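Local coordinates for protein putative isomerase (Sinorhizobium meliloti, PDB 2PPG) that is a putative isomerase of the enolase superfamily, with a mandelate racemase/muconate lactonizing enzyme-type N-terminal domain and a barrel domain, its precise function unassigned, at residues A[315-320]-A[341-346]; A[329-334]-A[366-371]. One frame throughout, in Å; residues are numbered along the deposited sequence.

Contact 1: A[315-320]-A[341-346]; sequences VIPHAT and DCHEFQ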
loop_
_atom_site.group_PDB
_atom_site.type_symbol
_atom_site.label_atom_id
_atom_site.label_comp_id
_atom_site.label_asym_id
_atom_site.label_seq_id
_atom_site.Cartn_x
_atom_site.Cartn_y
_atom_site.Cartn_z
ATOM N N VAL A 315 3.563 18.216 21.118
ATOM C CA VAL A 315 2.324 18.579 21.792
ATOM C C VAL A 315 2.319 20.074 22.082
ATOM O O VAL A 315 3.162 20.563 22.831
ATOM C CB VAL A 315 2.136 17.814 23.125
ATOM C CG1 VAL A 315 0.734 18.056 23.675
ATOM C CG2 VAL A 315 2.356 16.325 22.940
ATOM N N ILE A 316 1.400 20.806 21.463
ATOM C CA ILE A 316 1.197 22.200 21.805
ATOM C C ILE A 316 -0.256 22.430 22.235
ATOM O O ILE A 316 -1.120 22.714 21.413
ATOM C CB ILE A 316 1.626 23.161 20.662
ATOM C CG1 ILE A 316 3.091 22.923 20.291
ATOM C CG2 ILE A 316 1.439 24.603 21.106
ATOM C CD1 ILE A 316 3.560 23.690 19.081
ATOM N N PRO A 317 -0.535 22.286 23.536
ATOM C CA PRO A 317 -1.934 22.335 23.980
ATOM C C PRO A 317 -2.698 23.598 23.590
ATOM O O PRO A 317 -2.130 24.700 23.512
ATOM C CB PRO A 317 -1.822 22.207 25.504
ATOM C CG PRO A 317 -0.567 21.411 25.690
ATOM C CD PRO A 317 0.378 22.015 24.660
ATOM N N HIS A 318 -3.984 23.396 23.337
ATOM C CA HIS A 318 -4.947 24.449 23.027
ATOM C C HIS A 318 -5.383 25.124 24.330
ATOM O O HIS A 318 -5.452 24.483 25.393
ATOM C CB HIS A 318 -6.150 23.797 22.350
ATOM C CG HIS A 318 -7.162 24.758 21.814
ATOM N ND1 HIS A 318 -8.376 24.978 22.429
ATOM C CD2 HIS A 318 -7.161 25.524 20.697
ATOM C CE1 HIS A 318 -9.072 25.853 21.727
ATOM N NE2 HIS A 318 -8.355 26.202 20.673
ATOM N N ALA A 319 -5.654 26.421 24.247
ATOM C CA ALA A 319 -6.217 27.171 25.365
ATOM C C ALA A 319 -7.410 27.992 24.869
ATOM O O ALA A 319 -7.396 28.507 23.748
ATOM C CB ALA A 319 -5.161 28.064 25.999
ATOM N N THR A 320 -8.445 28.113 25.694
ATOM C CA THR A 320 -9.659 28.771 25.236
ATOM C C THR A 320 -10.383 29.602 26.310
ATOM O O THR A 320 -9.809 29.940 27.346
ATOM C CB THR A 320 -10.612 27.737 24.612
ATOM O OG1 THR A 320 -11.703 28.409 23.978
ATOM C CG2 THR A 320 -11.133 26.751 25.687
ATOM N N ASP A 341 6.061 21.256 23.827
ATOM C CA ASP A 341 7.013 22.260 23.357
ATOM C C ASP A 341 6.637 23.654 23.845
ATOM O O ASP A 341 7.492 24.527 24.003
ATOM C CB ASP A 341 7.020 22.258 21.822
ATOM C CG ASP A 341 8.210 22.987 21.245
ATOM O OD1 ASP A 341 8.014 24.031 20.577
ATOM O OD2 ASP A 341 9.345 22.513 21.468
ATOM N N CYS A 342 5.345 23.829 24.112
ATOM C CA CYS A 342 4.710 25.125 24.096
ATOM C C CYS A 342 3.239 24.964 24.480
ATOM O O CYS A 342 2.721 23.865 24.472
ATOM C CB CYS A 342 4.779 25.644 22.671
ATOM S SG CYS A 342 4.702 27.376 22.564
ATOM N N HIS A 343 2.563 26.065 24.792
ATOM C CA HIS A 343 1.166 26.029 25.204
ATOM C C HIS A 343 0.518 27.342 24.806
ATOM O O HIS A 343 1.052 28.410 25.093
ATOM C CB HIS A 343 1.084 25.830 26.718
ATOM C CG HIS A 343 -0.269 25.443 27.225
ATOM N ND1 HIS A 343 -1.349 26.306 27.218
ATOM C CD2 HIS A 343 -0.707 24.296 27.800
ATOM C CE1 HIS A 343 -2.395 25.698 27.750
ATOM N NE2 HIS A 343 -2.034 24.476 28.109
ATOM N N GLU A 344 -0.627 27.265 24.135
ATOM C CA GLU A 344 -1.387 28.460 23.757
ATOM C C GLU A 344 -1.715 29.338 24.970
ATOM O O GLU A 344 -2.008 28.835 26.056
ATOM C CB GLU A 344 -2.680 28.062 23.039
ATOM C CG GLU A 344 -3.426 29.224 22.418
ATOM C CD GLU A 344 -4.683 28.816 21.655
ATOM O OE1 GLU A 344 -5.219 27.714 21.895
ATOM O OE2 GLU A 344 -5.146 29.609 20.808
ATOM N N PHE A 345 -1.666 30.650 24.772
ATOM C CA PHE A 345 -2.021 31.607 25.821
ATOM C C PHE A 345 -2.933 32.709 25.284
ATOM O O PHE A 345 -2.505 33.594 24.519
ATOM C CB PHE A 345 -0.755 32.186 26.452
ATOM C CG PHE A 345 -0.983 33.394 27.325
ATOM C CD1 PHE A 345 -1.816 33.334 28.442
ATOM C CD2 PHE A 345 -0.321 34.585 27.060
ATOM C CE1 PHE A 345 -1.989 34.446 29.255
ATOM C CE2 PHE A 345 -0.498 35.698 27.879
ATOM C CZ PHE A 345 -1.332 35.627 28.969
ATOM N N GLN A 346 -4.197 32.621 25.688
ATOM C CA GLN A 346 -5.207 33.621 25.404
ATOM C C GLN A 346 -5.097 34.745 26.425
ATOM O O GLN A 346 -5.786 34.739 27.442
ATOM C CB GLN A 346 -6.601 32.998 25.504
ATOM C CG GLN A 346 -6.838 31.773 24.618
ATOM C CD GLN A 346 -7.451 32.127 23.275
ATOM O OE1 GLN A 346 -7.895 33.252 23.071
ATOM N NE2 GLN A 346 -7.471 31.169 22.352
#
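Asp-341 opens the pairing with its backbone, N giving a hydrogen bond to Val-315 O at 3.1 Å. At Cys-342 the carbonyl makes the backbone contact. Its O receives a CA-H...O contact from Ile-316 CA at 3.5 Å. The side chains of this pair meet through Ile-316 CG2 and Cys-342 CB. With chi1 at -57°, CG1 is anti to the carbonyl carbon and CG2 anti to the backbone N; CG2 makes the closer approach to Cys-342.

His-343 crosses Pro-317 at about a right angle. Its CD2 lies 3.3 Å from Pro-317 CB, and Pro-317 O sits over one ring face near the rim. The ring is held at both nitrogens: ND1 donates to Glu-344 O within the strand, nearly in the ring plane, and NE2 bonds Ser-330 OG.

The two segments run parallel, from the end of strand 314-315 alongside strand 343-345 toward the C-terminal ends of the (beta/alpha)-barrel strands. Helix 325-336 connects them, a beta-alpha-beta crossover of the barrel.

Glu-344 N bonds Pro-317 O at 3.0 Å. The extended side chain, CG anti to the backbone N, then carries OE1 to Ala-319 N at 2.7 Å, almost straight at 177°. The N-H meets OE1 on the anti side, 30° out of the carboxylate plane. OE1 also lies over one face of the His-318 ring, whose ND1 bonds Glu-292. OE2 bonds Ser-161 and forms a salt bridge with Lys-187.

Gln-346 bends at chi2, and NE2 reaches Ala-319 O at 3.0 Å, tilted from the carbonyl plane.

Contact 2: A[329-334]-A[366-371]; sequences ASLQAS and GEYVVP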
loop_
_atom_site.group_PDB
_atom_site.type_symbol
_atom_site.label_atom_id
_atom_site.label_comp_id
_atom_site.label_asym_id
_atom_site.label_seq_id
_atom_site.Cartn_x
_atom_site.Cartn_y
_atom_site.Cartn_z
ATOM N N ALA A 329 -5.654 22.331 34.749
ATOM C CA ALA A 329 -5.449 20.925 34.413
ATOM C C ALA A 329 -4.482 20.834 33.233
ATOM O O ALA A 329 -3.536 20.053 33.247
ATOM C CB ALA A 329 -6.768 20.258 34.086
ATOM N N SER A 330 -4.694 21.664 32.224
ATOM C CA SER A 330 -3.835 21.646 31.044
ATOM C C SER A 330 -2.352 21.852 31.377
ATOM O O SER A 330 -1.474 21.174 30.822
ATOM C CB SER A 330 -4.299 22.681 30.026
ATOM O OG SER A 330 -3.704 22.418 28.779
ATOM N N LEU A 331 -2.086 22.769 32.302
ATOM C CA LEU A 331 -0.726 23.051 32.754
ATOM C C LEU A 331 -0.112 21.923 33.569
ATOM O O LEU A 331 1.061 21.610 33.407
ATOM C CB LEU A 331 -0.711 24.340 33.564
ATOM C CG LEU A 331 -1.082 25.582 32.760
ATOM C CD1 LEU A 331 -0.858 26.789 33.639
ATOM C CD2 LEU A 331 -0.261 25.664 31.458
ATOM N N GLN A 332 -0.910 21.313 34.440
ATOM C CA GLN A 332 -0.464 20.146 35.194
ATOM C C GLN A 332 -0.085 18.984 34.276
ATOM O O GLN A 332 0.956 18.341 34.469
ATOM C CB GLN A 332 -1.547 19.687 36.182
ATOM C CG GLN A 332 -1.706 20.572 37.415
ATOM C CD GLN A 332 -0.506 20.521 38.364
ATOM O OE1 GLN A 332 0.276 19.560 38.362
ATOM N NE2 GLN A 332 -0.366 21.558 39.191
ATOM N N ALA A 333 -0.935 18.709 33.287
ATOM C CA ALA A 333 -0.696 17.579 32.404
ATOM C C ALA A 333 0.471 17.883 31.481
ATOM O O ALA A 333 1.343 17.034 31.282
ATOM C CB ALA A 333 -1.918 17.238 31.631
ATOM N N SER A 334 0.509 19.107 30.954
ATOM C CA SER A 334 1.658 19.541 30.161
ATOM C C SER A 334 2.933 19.374 30.969
ATOM O O SER A 334 3.974 19.041 30.413
ATOM C CB SER A 334 1.517 20.989 29.678
ATOM O OG SER A 334 0.404 21.151 28.817
ATOM N N GLY A 366 6.491 35.339 28.562
ATOM C CA GLY A 366 6.465 34.238 27.610
ATOM C C GLY A 366 6.515 32.864 28.248
ATOM O O GLY A 366 7.040 31.924 27.653
ATOM N N GLU A 367 5.965 32.743 29.455
ATOM C CA GLU A 367 5.979 31.486 30.184
ATOM C C GLU A 367 4.793 31.316 31.135
ATOM O O GLU A 367 4.510 32.177 31.972
ATOM C CB GLU A 367 7.241 31.396 31.022
ATOM C CG GLU A 367 8.442 30.831 30.343
ATOM C CD GLU A 367 9.580 30.634 31.319
ATOM O OE1 GLU A 367 9.587 31.298 32.387
ATOM O OE2 GLU A 367 10.465 29.803 31.021
ATOM N N TYR A 368 4.123 30.177 31.026
ATOM C CA TYR A 368 3.177 29.750 32.040
ATOM C C TYR A 368 3.934 29.279 33.288
ATOM O O TYR A 368 4.843 28.446 33.212
ATOM C CB TYR A 368 2.351 28.592 31.511
ATOM C CG TYR A 368 1.140 28.966 30.700
ATOM C CD1 TYR A 368 -0.036 29.395 31.323
ATOM C CD2 TYR A 368 1.145 28.854 29.316
ATOM C CE1 TYR A 368 -1.161 29.723 30.584
ATOM C CE2 TYR A 368 0.019 29.172 28.566
ATOM C CZ TYR A 368 -1.134 29.598 29.210
ATOM O OH TYR A 368 -2.260 29.912 28.476
ATOM N N VAL A 369 3.585 29.822 34.443
ATOM C CA VAL A 369 4.128 29.285 35.669
ATOM C C VAL A 369 3.170 28.174 36.103
ATOM O O VAL A 369 1.972 28.407 36.263
ATOM C CB VAL A 369 4.263 30.374 36.739
ATOM C CG1 VAL A 369 4.650 29.762 38.085
ATOM C CG2 VAL A 369 5.275 31.462 36.291
ATOM N N VAL A 370 3.692 26.963 36.240
ATOM C CA VAL A 370 2.880 25.824 36.639
ATOM C C VAL A 370 2.535 25.935 38.115
ATOM O O VAL A 370 3.441 26.047 38.948
ATOM C CB VAL A 370 3.631 24.488 36.412
ATOM C CG1 VAL A 370 2.809 23.295 36.962
ATOM C CG2 VAL A 370 3.966 24.296 34.943
ATOM N N PRO A 371 1.229 25.918 38.446
ATOM C CA PRO A 371 0.786 25.991 39.847
ATOM C C PRO A 371 1.416 24.887 40.668
ATOM O O PRO A 371 1.576 23.780 40.178
ATOM C CB PRO A 371 -0.740 25.815 39.770
ATOM C CG PRO A 371 -1.049 25.427 38.343
ATOM C CD PRO A 371 0.103 25.869 37.495
#
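The Tyr-368 ring carries Leu-331 CD2 over one face. The methyl lies 3.9 Å from the ring centroid, 23° off the normal, and is displaced toward the rim near CG and CD1. This is a CH-pi contact. Leu-331 CD1 lies on the same side of the ring, 3.6 Å from Tyr-368 CD1. The His-343 ring meets the Tyr-368 ring edge-to-face. The two side chains of the leucine-tyrosine pair cross at about a right angle.

Leu-331 CG is anti to its carbonyl carbon (chi1 -65°), and the fork opens toward strand 367-369. CD1 is then shared between the tyrosine and Pro-371, whose CD lies 4.1 Å from it. Val-370 lies beside them, its CG2 4.2 Å from Leu-331 O. Its CA is also the nearest to that of Leu-331.

Helix 325-336 packs here on strand 367-369, which pairs antiparallel with strand 155-161 of the barrel. The contact thus joins an outer helix of the barrel domain to a strand added after the barrel's last strand, 343-345.

Gln-332 runs past Pro-371 in the opposite direction. Its chain bends at chi2, which brings NE2 to 4.0 Å from Pro-371 CG. The amide is held by backbone groups outside the two segments: OE1 bonds Cys-145 N and NE2 bonds Leu-376 O. On the helix, Ser-334 OG gives a 2.7 Å hydrogen bond to Ser-330 O, which also accepts from Ser-334 N on the opposite face of the carbonyl plane.

Tyr-368 OH is satisfied by Glu-344 O. The phenol is therefore anchored at its hydroxyl, while the ring offers an apolar face to the leucine. Cohesion between helix and strand rests mainly on these methyl, ring and proline contacts.

Overall arrangement
Both contacts are buried, with centres about 9 Å apart. Contact 1 lies nearer the middle of the chain, about 7 Å from its centre against about 12 Å for contact 2. Helix 325-336 links them: it follows the loop 315-320 and precedes strand 343-345. Contact 1 joins neighbouring barrel segments mostly through hydrogen bonds and a carboxylate. Contact 2 packs the helix on strand 367-369 mostly through apolar groups. Side chains of the helix and of strand 367-369 bond to strand 343-345, so the two contacts touch directly. Pro-317 also packs against Ser-334. In these two contacts, bonding dominates between the neighbouring barrel segments and apolar packing between helix and added strand.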